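Local coordinates for protein probable tagatose 6-phosphate kinase (Sinorhizobium meliloti, PDB 3TXV) that probably acts in carbohydrate metabolism, perhaps as a tagatose-6-phosphate kinase, and belongs to the GatZ/KbaZ-like proteins, at residues A[100-105]-A[132-137]. Sequence-based numbering, arbitrary orientation.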
ATOM      1  N   PRO A 100      -5.402   9.560 -12.615  1.00 41.14           N
ATOM      2  CA  PRO A 100      -4.103   9.977 -13.166  1.00 41.66           C
ATOM      3  C   PRO A 100      -4.224  10.928 -14.350  1.00 42.63           C
ATOM      4  O   PRO A 100      -3.200  11.340 -14.925  1.00 43.25           O
ATOM      5  CB  PRO A 100      -3.474   8.665 -13.627  1.00 41.14           C
ATOM      6  CG  PRO A 100      -4.214   7.621 -12.900  1.00 40.74           C
ATOM      7  CD  PRO A 100      -5.615   8.122 -12.810  1.00 40.92           C
ATOM      8  N   TRP A 101      -5.456  11.277 -14.705  1.00 43.09           N
ATOM      9  CA  TRP A 101      -5.695  12.087 -15.885  1.00 43.61           C
ATOM     10  C   TRP A 101      -6.747  13.090 -15.568  1.00 44.87           C
ATOM     11  O   TRP A 101      -7.427  13.580 -16.473  1.00 45.30           O
ATOM     12  CB  TRP A 101      -6.175  11.226 -17.044  1.00 42.86           C
ATOM     13  CG  TRP A 101      -5.179  10.219 -17.472  1.00 40.62           C
ATOM     14  CD1 TRP A 101      -4.046  10.445 -18.176  1.00 40.31           C
ATOM     15  CD2 TRP A 101      -5.232   8.815 -17.225  1.00 37.86           C
ATOM     16  NE1 TRP A 101      -3.374   9.258 -18.394  1.00 39.76           N
ATOM     17  CE2 TRP A 101      -4.086   8.243 -17.815  1.00 37.41           C
ATOM     18  CE3 TRP A 101      -6.131   7.982 -16.552  1.00 36.32           C
ATOM     19  CZ2 TRP A 101      -3.810   6.879 -17.745  1.00 35.12           C
ATOM     20  CZ3 TRP A 101      -5.863   6.618 -16.507  1.00 33.87           C
ATOM     21  CH2 TRP A 101      -4.709   6.088 -17.099  1.00 32.35           C
ATOM     22  N   LYS A 102      -6.872  13.408 -14.283  1.00 45.70           N
ATOM     23  CA  LYS A 102      -7.948  14.256 -13.820  1.00 46.52           C
ATOM     24  C   LYS A 102      -7.795  15.735 -14.214  1.00 47.09           C
ATOM     25  O   LYS A 102      -8.754  16.520 -14.184  1.00 46.96           O
ATOM     26  CB  LYS A 102      -8.147  14.064 -12.330  1.00 46.49           C
ATOM     27  CG  LYS A 102      -7.108  14.692 -11.448  1.00 48.02           C
ATOM     28  CD  LYS A 102      -7.511  14.462  -9.991  1.00 50.23           C
ATOM     29  CE  LYS A 102      -7.071  15.586  -9.086  1.00 50.09           C
ATOM     30  NZ  LYS A 102      -6.462  14.943  -7.901  1.00 49.98           N
ATOM     31  N   HIS A 103      -6.594  16.111 -14.623  1.00 47.85           N
ATOM     32  CA  HIS A 103      -6.406  17.448 -15.187  1.00 48.88           C
ATOM     33  C   HIS A 103      -7.098  17.586 -16.541  1.00 48.51           C
ATOM     34  O   HIS A 103      -7.392  18.705 -16.972  1.00 48.58           O
ATOM     35  CB  HIS A 103      -4.930  17.758 -15.326  1.00 49.07           C
ATOM     36  CG  HIS A 103      -4.174  16.680 -16.021  1.00 51.33           C
ATOM     37  ND1 HIS A 103      -3.756  16.792 -17.326  1.00 54.08           N
ATOM     38  CD2 HIS A 103      -3.793  15.449 -15.605  1.00 54.06           C
ATOM     39  CE1 HIS A 103      -3.118  15.687 -17.681  1.00 55.40           C
ATOM     40  NE2 HIS A 103      -3.132  14.854 -16.656  1.00 56.09           N
ATOM     41  N   LEU A 104      -7.361  16.450 -17.200  1.00 48.31           N
ATOM     42  CA  LEU A 104      -8.055  16.448 -18.514  1.00 47.78           C
ATOM     43  C   LEU A 104      -9.579  16.558 -18.429  1.00 47.46           C
ATOM     44  O   LEU A 104     -10.158  16.407 -17.342  1.00 47.38           O
ATOM     45  CB  LEU A 104      -7.637  15.249 -19.363  1.00 47.42           C
ATOM     46  CG  LEU A 104      -6.148  15.237 -19.690  1.00 47.72           C
ATOM     47  CD1 LEU A 104      -5.699  13.897 -20.338  1.00 47.25           C
ATOM     48  CD2 LEU A 104      -5.772  16.471 -20.542  1.00 46.33           C
ATOM     49  N   PRO A 105     -10.234  16.888 -19.563  1.00 47.66           N
ATOM     50  CA  PRO A 105     -11.707  16.898 -19.563  1.00 47.63           C
ATOM     51  C   PRO A 105     -12.267  15.473 -19.440  1.00 47.30           C
ATOM     52  O   PRO A 105     -11.664  14.521 -19.958  1.00 47.29           O
ATOM     53  CB  PRO A 105     -12.067  17.525 -20.921  1.00 47.56           C
ATOM     54  CG  PRO A 105     -10.844  18.285 -21.333  1.00 47.16           C
ATOM     55  CD  PRO A 105      -9.689  17.487 -20.801  1.00 47.96           C
ATOM     56  N   THR A 132     -14.271   6.653  -8.692  1.00 46.38           N
ATOM     57  CA  THR A 132     -14.591   7.599  -9.753  1.00 46.52           C
ATOM     58  C   THR A 132     -15.097   8.928  -9.188  1.00 47.45           C
ATOM     59  O   THR A 132     -15.769   9.694  -9.871  1.00 47.48           O
ATOM     60  CB  THR A 132     -15.712   7.028 -10.605  1.00 46.15           C
ATOM     61  OG1 THR A 132     -16.584   6.258  -9.766  1.00 45.67           O
ATOM     62  CG2 THR A 132     -15.160   6.142 -11.690  1.00 45.66           C
ATOM     63  N   SER A 133     -14.767   9.207  -7.940  1.00 48.70           N
ATOM     64  CA  SER A 133     -15.457  10.257  -7.201  1.00 49.99           C
ATOM     65  C   SER A 133     -14.870  11.643  -7.416  1.00 50.74           C
ATOM     66  O   SER A 133     -15.488  12.654  -7.054  1.00 50.80           O
ATOM     67  CB  SER A 133     -15.461   9.919  -5.711  1.00 50.18           C
ATOM     68  OG  SER A 133     -14.144   9.676  -5.246  1.00 49.92           O
HETATM   69  N   MSE A 134     -13.674  11.688  -7.994  1.00 51.58           N
HETATM   70  CA  MSE A 134     -12.982  12.959  -8.190  1.00 52.41           C
HETATM   71  C   MSE A 134     -13.425  13.660  -9.466  1.00 53.36           C
HETATM   72  O   MSE A 134     -13.704  13.023 -10.467  1.00 53.54           O
HETATM   73  CB  MSE A 134     -11.459  12.792  -8.112  1.00 51.73           C
HETATM   74  CG  MSE A 134     -10.812  12.020  -9.255  1.00 52.83           C
HETATM   75 SE   MSE A 134     -11.328  10.138  -9.396  1.00 52.80          SE
HETATM   76  CE  MSE A 134     -10.612   9.495  -7.712  1.00 51.52           C
ATOM     77  N   GLY A 135     -13.503  14.969  -9.415  1.00 54.98           N
ATOM     78  CA  GLY A 135     -13.852  15.749 -10.565  1.00 56.37           C
ATOM     79  C   GLY A 135     -12.722  15.777 -11.554  1.00 57.94           C
ATOM     80  O   GLY A 135     -11.572  15.619 -11.214  1.00 57.56           O
ATOM     81  N   CYS A 136     -13.074  15.981 -12.805  1.00 59.36           N
ATOM     82  CA  CYS A 136     -12.126  16.043 -13.880  1.00 60.93           C
ATOM     83  C   CYS A 136     -12.341  17.439 -14.334  1.00 61.69           C
ATOM     84  O   CYS A 136     -13.447  17.876 -14.445  1.00 62.39           O
ATOM     85  CB  CYS A 136     -12.510  15.063 -14.967  1.00 61.15           C
ATOM     86  SG  CYS A 136     -11.722  13.498 -14.921  1.00 61.97           S
ATOM     87  N   ALA A 137     -11.297  18.195 -14.526  1.00 62.58           N
ATOM     88  CA  ALA A 137     -11.521  19.604 -14.698  1.00 62.88           C
ATOM     89  C   ALA A 137     -12.285  20.037 -15.892  1.00 62.59           C
ATOM     90  O   ALA A 137     -12.018  19.604 -16.966  1.00 62.72           O
ATOM     91  CB  ALA A 137     -10.225  20.314 -14.668  1.00 63.68           C
TER
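Ala137 N donates a hydrogen bond to Lys102 O at 3.1 Å, the one such bond joining residues 100-105 to 132-137. It is fairly straight, 160° at the hydrogen, and the donor sits almost in line with the carbonyl. Cys136 CA lies 3.4 Å from the same Lys102 O and adds a CA-H...O contact. The Cys136 side chain lies against the 101-104 turn: CB meets Leu104 O at 3.6 Å, while SG rests 4.0 Å from Lys102 CA. A chi1 of -96° turns SG away from its own carbonyl group and to the side of the backbone N, which brings it up against Lys102 CA. Ala137 CB approaches His103 O, and Ala137 O lies 3.8 Å from Pro105 CA. Farther along, the Lys102 and Met134 (selenomethionine) side chains cross at about a right angle in a loose contact, CD to CG 4.2 Å. Both segments belong to loops that follow neighbouring strands, 89-96 and 127-130, of a closed eight-stranded parallel beta/alpha barrel, and each leads into the next helix. The contact thus links two adjacent loops at the C-terminal ends of the strands. The Lys102 carbonyl is presented by a type I turn from Trp101 to Leu104, closed by Leu104 N to Trp101 O, after which Pro105 takes the N-cap position of helix 106-121. Ala106 and Ala109 of that helix also pack on Cys136. Farther along the loop that holds 132-137, Glu139 OE2 accepts a hydrogen bond from Cys136 N, and Gly135 is backbone hydrogen-bonded with Thr141.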